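Local coordinates for PKS_KS domain-containing protein (Photorhabdus luminescens subsp. laumondii, PDB 6SMO), which probably acts as a beta-ketoacyl-ACP synthase of the thiolase-like superfamily and is seen here with a twelve-carbon polyketone aldehyde in its pocket, at residues R94-M108 and S164-Y178. Residues are numbered along the deposited sequence; the frame is centred on the assembly and turned at random.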
loop_
_atom_site.group_PDB
_atom_site.type_symbol
_atom_site.label_atom_id
_atom_site.label_comp_id
_atom_site.label_asym_id
_atom_site.label_seq_id
_atom_site.Cartn_x
_atom_site.Cartn_y
_atom_site.Cartn_z
ATOM N N ARG B 94 13.377 -3.253 15.431
ATOM C CA ARG B 94 12.551 -4.167 14.593
ATOM C C ARG B 94 11.136 -4.262 15.181
ATOM O O ARG B 94 10.609 -5.388 15.275
ATOM C CB ARG B 94 13.209 -5.550 14.499
ATOM C CG ARG B 94 14.467 -5.594 13.643
ATOM C CD ARG B 94 14.156 -5.750 12.166
ATOM N NE ARG B 94 15.291 -6.264 11.409
ATOM C CZ ARG B 94 16.333 -5.543 10.993
ATOM N NH1 ARG B 94 16.410 -4.248 11.257
ATOM N NH2 ARG B 94 17.301 -6.127 10.309
ATOM N N LYS B 95 10.548 -3.120 15.552
ATOM C CA LYS B 95 9.209 -3.026 16.199
ATOM C C LYS B 95 8.127 -3.548 15.246
ATOM O O LYS B 95 7.223 -4.263 15.724
ATOM C CB LYS B 95 8.899 -1.581 16.601
ATOM C CG LYS B 95 9.556 -1.102 17.889
ATOM C CD LYS B 95 9.680 0.407 17.962
ATOM C CE LYS B 95 9.444 0.972 19.346
ATOM N NZ LYS B 95 9.279 2.445 19.308
ATOM N N TYR B 96 8.213 -3.190 13.960
ATOM C CA TYR B 96 7.247 -3.579 12.896
ATOM C C TYR B 96 7.064 -5.101 12.896
ATOM O O TYR B 96 5.907 -5.566 12.877
ATOM C CB TYR B 96 7.707 -3.076 11.522
ATOM C CG TYR B 96 7.035 -3.759 10.358
ATOM C CD1 TYR B 96 5.664 -3.671 10.174
ATOM C CD2 TYR B 96 7.763 -4.507 9.445
ATOM C CE1 TYR B 96 5.035 -4.303 9.113
ATOM C CE2 TYR B 96 7.150 -5.144 8.379
ATOM C CZ TYR B 96 5.780 -5.042 8.212
ATOM O OH TYR B 96 5.166 -5.667 7.164
ATOM N N LEU B 97 8.175 -5.846 12.914
ATOM C CA LEU B 97 8.190 -7.335 12.926
ATOM C C LEU B 97 7.756 -7.847 14.307
ATOM O O LEU B 97 7.018 -8.850 14.351
ATOM C CB LEU B 97 9.596 -7.826 12.559
ATOM C CG LEU B 97 9.781 -9.342 12.463
ATOM C CD1 LEU B 97 8.683 -9.992 11.632
ATOM C CD2 LEU B 97 11.146 -9.678 11.882
ATOM N N GLN B 98 8.183 -7.178 15.385
ATOM C CA GLN B 98 7.908 -7.585 16.791
ATOM C C GLN B 98 6.398 -7.530 17.067
ATOM O O GLN B 98 5.860 -8.540 17.561
ATOM C CB GLN B 98 8.667 -6.696 17.781
ATOM C CG GLN B 98 8.738 -7.282 19.186
ATOM C CD GLN B 98 8.882 -6.223 20.253
ATOM O OE1 GLN B 98 9.794 -5.400 20.223
ATOM N NE2 GLN B 98 7.976 -6.243 21.217
ATOM N N PHE B 99 5.749 -6.400 16.763
ATOM C CA PHE B 99 4.308 -6.146 17.038
ATOM C C PHE B 99 3.438 -7.144 16.264
ATOM O O PHE B 99 2.386 -7.553 16.798
ATOM C CB PHE B 99 3.909 -4.709 16.685
ATOM C CG PHE B 99 4.578 -3.619 17.487
ATOM C CD1 PHE B 99 5.096 -3.860 18.753
ATOM C CD2 PHE B 99 4.656 -2.328 16.983
ATOM C CE1 PHE B 99 5.699 -2.845 19.479
ATOM C CE2 PHE B 99 5.256 -1.314 17.713
ATOM C CZ PHE B 99 5.776 -1.574 18.960
ATOM N N ALA B 100 3.859 -7.516 15.049
ATOM C CA ALA B 100 3.163 -8.481 14.165
ATOM C C ALA B 100 3.180 -9.878 14.802
ATOM O O ALA B 100 2.111 -10.518 14.834
ATOM C CB ALA B 100 3.804 -8.488 12.799
ATOM N N LEU B 101 4.345 -10.322 15.288
ATOM C CA LEU B 101 4.543 -11.655 15.925
ATOM C C LEU B 101 3.772 -11.728 17.250
ATOM O O LEU B 101 3.207 -12.803 17.537
ATOM C CB LEU B 101 6.038 -11.915 16.144
ATOM C CG LEU B 101 6.707 -12.818 15.108
ATOM C CD1 LEU B 101 6.835 -12.113 13.769
ATOM C CD2 LEU B 101 8.071 -13.286 15.593
ATOM N N ASP B 102 3.759 -10.639 18.026
ATOM C CA ASP B 102 3.093 -10.558 19.355
ATOM C C ASP B 102 1.571 -10.624 19.170
ATOM O O ASP B 102 0.928 -11.425 19.875
ATOM C CB ASP B 102 3.500 -9.290 20.111
ATOM C CG ASP B 102 4.959 -9.257 20.533
ATOM O OD1 ASP B 102 5.565 -10.341 20.648
ATOM O OD2 ASP B 102 5.481 -8.142 20.742
ATOM N N ALA B 103 1.030 -9.811 18.257
ATOM C CA ALA B 103 -0.418 -9.707 17.954
ATOM C C ALA B 103 -0.932 -11.034 17.382
ATOM O O ALA B 103 -2.030 -11.465 17.787
ATOM C CB ALA B 103 -0.667 -8.563 17.001
ATOM N N ALA B 104 -0.167 -11.654 16.477
ATOM C CA ALA B 104 -0.494 -12.944 15.823
ATOM C C ALA B 104 -0.601 -14.051 16.879
ATOM O O ALA B 104 -1.549 -14.857 16.792
ATOM C CB ALA B 104 0.543 -13.277 14.779
ATOM N N GLU B 105 0.335 -14.080 17.836
ATOM C CA GLU B 105 0.386 -15.077 18.941
ATOM C C GLU B 105 -0.884 -14.955 19.793
ATOM O O GLU B 105 -1.493 -16.001 20.092
ATOM C CB GLU B 105 1.651 -14.881 19.782
ATOM C CG GLU B 105 1.867 -15.963 20.828
ATOM C CD GLU B 105 1.965 -17.375 20.275
ATOM O OE1 GLU B 105 2.712 -17.575 19.296
ATOM O OE2 GLU B 105 1.284 -18.268 20.818
ATOM N N MET B 106 -1.266 -13.725 20.154
ATOM C CA MET B 106 -2.464 -13.415 20.981
ATOM C C MET B 106 -3.740 -13.797 20.219
ATOM O O MET B 106 -4.654 -14.359 20.854
ATOM C CB MET B 106 -2.512 -11.926 21.338
ATOM C CG MET B 106 -1.458 -11.523 22.345
ATOM S SD MET B 106 -1.337 -9.732 22.555
ATOM C CE MET B 106 -0.363 -9.662 24.057
ATOM N N ALA B 107 -3.791 -13.503 18.916
ATOM C CA ALA B 107 -4.963 -13.719 18.035
ATOM C C ALA B 107 -5.213 -15.220 17.837
ATOM O O ALA B 107 -6.389 -15.631 17.883
ATOM C CB ALA B 107 -4.752 -13.017 16.716
ATOM N N MET B 108 -4.148 -16.002 17.627
ATOM C CA MET B 108 -4.222 -17.469 17.380
ATOM C C MET B 108 -4.610 -18.199 18.672
ATOM O O MET B 108 -5.354 -19.194 18.576
ATOM C CB MET B 108 -2.887 -18.014 16.858
ATOM C CG MET B 108 -2.582 -17.596 15.429
ATOM S SD MET B 108 -3.623 -18.435 14.203
ATOM C CE MET B 108 -2.846 -20.049 14.158
ATOM N N SER B 164 15.636 -5.413 6.639
ATOM C CA SER B 164 14.952 -4.125 6.936
ATOM C C SER B 164 14.171 -3.634 5.710
ATOM O O SER B 164 13.084 -3.056 5.899
ATOM C CB SER B 164 15.935 -3.082 7.406
ATOM O OG SER B 164 16.629 -3.523 8.563
ATOM N N PHE B 165 14.704 -3.857 4.504
ATOM C CA PHE B 165 14.122 -3.389 3.216
ATOM C C PHE B 165 12.983 -4.315 2.768
ATOM O O PHE B 165 12.220 -3.914 1.867
ATOM C CB PHE B 165 15.213 -3.271 2.149
ATOM C CG PHE B 165 16.169 -2.126 2.369
ATOM C CD1 PHE B 165 17.262 -2.264 3.213
ATOM C CD2 PHE B 165 15.971 -0.905 1.742
ATOM C CE1 PHE B 165 18.137 -1.208 3.418
ATOM C CE2 PHE B 165 16.848 0.150 1.948
ATOM C CZ PHE B 165 17.929 -0.004 2.785
ATOM N N ASP B 166 12.871 -5.506 3.369
ATOM C CA ASP B 166 11.766 -6.471 3.116
ATOM C C ASP B 166 10.476 -5.911 3.728
ATOM O O ASP B 166 10.404 -5.816 4.969
ATOM C CB ASP B 166 12.107 -7.862 3.663
ATOM C CG ASP B 166 11.028 -8.913 3.449
ATOM O OD1 ASP B 166 10.097 -8.657 2.660
ATOM O OD2 ASP B 166 11.131 -9.988 4.075
ATOM N N PHE B 167 9.502 -5.563 2.880
ATOM C CA PHE B 167 8.187 -4.983 3.267
ATOM C C PHE B 167 7.302 -6.060 3.906
ATOM O O PHE B 167 6.562 -5.732 4.854
ATOM C CB PHE B 167 7.489 -4.353 2.057
ATOM C CG PHE B 167 7.257 -2.865 2.158
ATOM C CD1 PHE B 167 8.289 -1.966 1.935
ATOM C CD2 PHE B 167 6.001 -2.365 2.467
ATOM C CE1 PHE B 167 8.069 -0.599 2.024
ATOM C CE2 PHE B 167 5.783 -0.998 2.555
ATOM C CZ PHE B 167 6.817 -0.118 2.333
ATOM N N SER B 168 7.373 -7.298 3.401
ATOM C CA SER B 168 6.537 -8.448 3.837
ATOM C C SER B 168 7.312 -9.339 4.817
ATOM O O SER B 168 7.209 -10.576 4.698
ATOM C CB SER B 168 6.045 -9.232 2.647
ATOM O OG SER B 168 7.132 -9.755 1.896
ATOM N N SER B 169 8.050 -8.736 5.756
ATOM C CA SER B 169 8.752 -9.435 6.864
ATOM C C SER B 169 7.714 -10.002 7.839
ATOM O O SER B 169 7.864 -11.168 8.251
ATOM C CB SER B 169 9.719 -8.521 7.573
ATOM O OG SER B 169 10.772 -8.127 6.708
ATOM N N ALA B 170 6.702 -9.195 8.172
ATOM C CA ALA B 170 5.608 -9.521 9.117
ATOM C C ALA B 170 4.763 -10.679 8.571
ATOM O O ALA B 170 4.473 -11.608 9.348
ATOM C CB ALA B 170 4.767 -8.292 9.365
ATOM N N ALA B 171 4.393 -10.623 7.287
ATOM C CA ALA B 171 3.502 -11.596 6.609
ATOM C C ALA B 171 4.164 -12.980 6.551
ATOM O O ALA B 171 3.491 -13.968 6.900
ATOM C CB ALA B 171 3.147 -11.101 5.228
ATOM N N THR B 172 5.430 -13.042 6.127
ATOM C CA THR B 172 6.185 -14.301 5.877
ATOM C C THR B 172 6.594 -14.951 7.206
ATOM O O THR B 172 6.530 -16.194 7.289
ATOM C CB THR B 172 7.404 -14.053 4.980
ATOM O OG1 THR B 172 8.199 -13.025 5.571
ATOM C CG2 THR B 172 7.022 -13.657 3.571
ATOM N N SER B 173 7.009 -14.151 8.194
ATOM C CA SER B 173 7.451 -14.613 9.538
ATOM C C SER B 173 6.294 -15.320 10.257
ATOM O O SER B 173 6.540 -16.381 10.868
ATOM C CB SER B 173 7.992 -13.474 10.364
ATOM O OG SER B 173 9.169 -12.937 9.779
ATOM N N VAL B 174 5.088 -14.747 10.185
ATOM C CA VAL B 174 3.846 -15.292 10.815
ATOM C C VAL B 174 3.419 -16.557 10.057
ATOM O O VAL B 174 3.036 -17.539 10.727
ATOM C CB VAL B 174 2.724 -14.234 10.854
ATOM C CG1 VAL B 174 1.372 -14.836 11.212
ATOM C CG2 VAL B 174 3.066 -13.100 11.809
ATOM N N ALA B 175 3.483 -16.530 8.721
ATOM C CA ALA B 175 3.153 -17.666 7.826
ATOM C C ALA B 175 4.078 -18.853 8.126
ATOM O O ALA B 175 3.592 -20.002 8.096
ATOM C CB ALA B 175 3.255 -17.238 6.382
ATOM N N LYS B 176 5.359 -18.580 8.400
ATOM C CA LYS B 176 6.390 -19.594 8.757
ATOM C C LYS B 176 6.045 -20.238 10.107
ATOM O O LYS B 176 6.171 -21.473 10.215
ATOM C CB LYS B 176 7.783 -18.955 8.809
ATOM C CG LYS B 176 8.537 -18.932 7.486
ATOM C CD LYS B 176 9.377 -20.170 7.248
ATOM C CE LYS B 176 10.685 -20.156 8.014
ATOM N NZ LYS B 176 11.413 -21.440 7.882
ATOM N N LYS B 177 5.619 -19.430 11.085
ATOM C CA LYS B 177 5.450 -19.840 12.508
ATOM C C LYS B 177 4.272 -20.816 12.654
ATOM O O LYS B 177 4.421 -21.789 13.418
ATOM C CB LYS B 177 5.248 -18.612 13.403
ATOM C CG LYS B 177 5.391 -18.875 14.896
ATOM C CD LYS B 177 5.318 -17.625 15.750
ATOM C CE LYS B 177 5.450 -17.908 17.232
ATOM N NZ LYS B 177 6.832 -18.296 17.602
ATOM N N TYR B 178 3.153 -20.564 11.964
ATOM C CA TYR B 178 1.876 -21.317 12.110
ATOM C C TYR B 178 1.593 -22.177 10.869
ATOM O O TYR B 178 0.516 -22.805 10.824
ATOM C CB TYR B 178 0.726 -20.348 12.401
ATOM C CG TYR B 178 1.002 -19.400 13.541
ATOM C CD1 TYR B 178 1.118 -19.861 14.843
ATOM C CD2 TYR B 178 1.168 -18.042 13.319
ATOM C CE1 TYR B 178 1.382 -18.999 15.895
ATOM C CE2 TYR B 178 1.433 -17.166 14.359
ATOM C CZ TYR B 178 1.540 -17.646 15.652
ATOM O OH TYR B 178 1.803 -16.785 16.677
HETATM O O HOH W 1 3.746 -7.917 5.858
#
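Two tyrosines reaching in opposite directions, Tyr96 from helix 95-108 and Tyr178 from helix 169-178, tie together two helices that run roughly the same way. The helix axes cross at -38° and approach to 9.1 Å, a spacing that the alanines permit: Ala100 CB meets Ala170 CB at 3.6 Å, and further along Ala104 packs on both methyls of Val174.

Tyr96 has CG anti to its own nitrogen (chi1 163°), which sends the ring across to the start of the second helix. Its hydroxyl donates to the backbone O of Phe167, 2.7 Å from OH and met almost end-on to the carbonyl, while a water donates to the same OH. The methyl of Ala170 lies obliquely against the ring. The Phe167 side chain lies about 7 Å from the bound polyketone and packs on Cys103 of the partner chain.

Between the tyrosines, Ser173 OG donates to Ser169 O in its own helix, and Ser173 CB lies against the CD1 methyls of both Leu97 and Leu101.

At the far end the Tyr178 ring is sandwiched: Lys177 CG lies over one face and Met108 CG over the other, 4.0 Å from the ring centroid in a CH-pi contact. The bend at chi2 (-72°) brings Met108 SD above the same face at longer range, a Met-aromatic contact, and chi3 turns CE back to Tyr178 CG. Tyr178 OH donates to Glu105 OE1 at 2.9 Å, arriving from above the carboxylate plane.

Both helices pack on the central sheet of the thiolase-like fold, Ala170 on strand 123-128 and Met108 on strand 212-219. The chemistry thus divides: small apolar residues allow the spacing, and a phenolic hydrogen bond lies toward each end, one to a backbone carbonyl and one to a carboxylate.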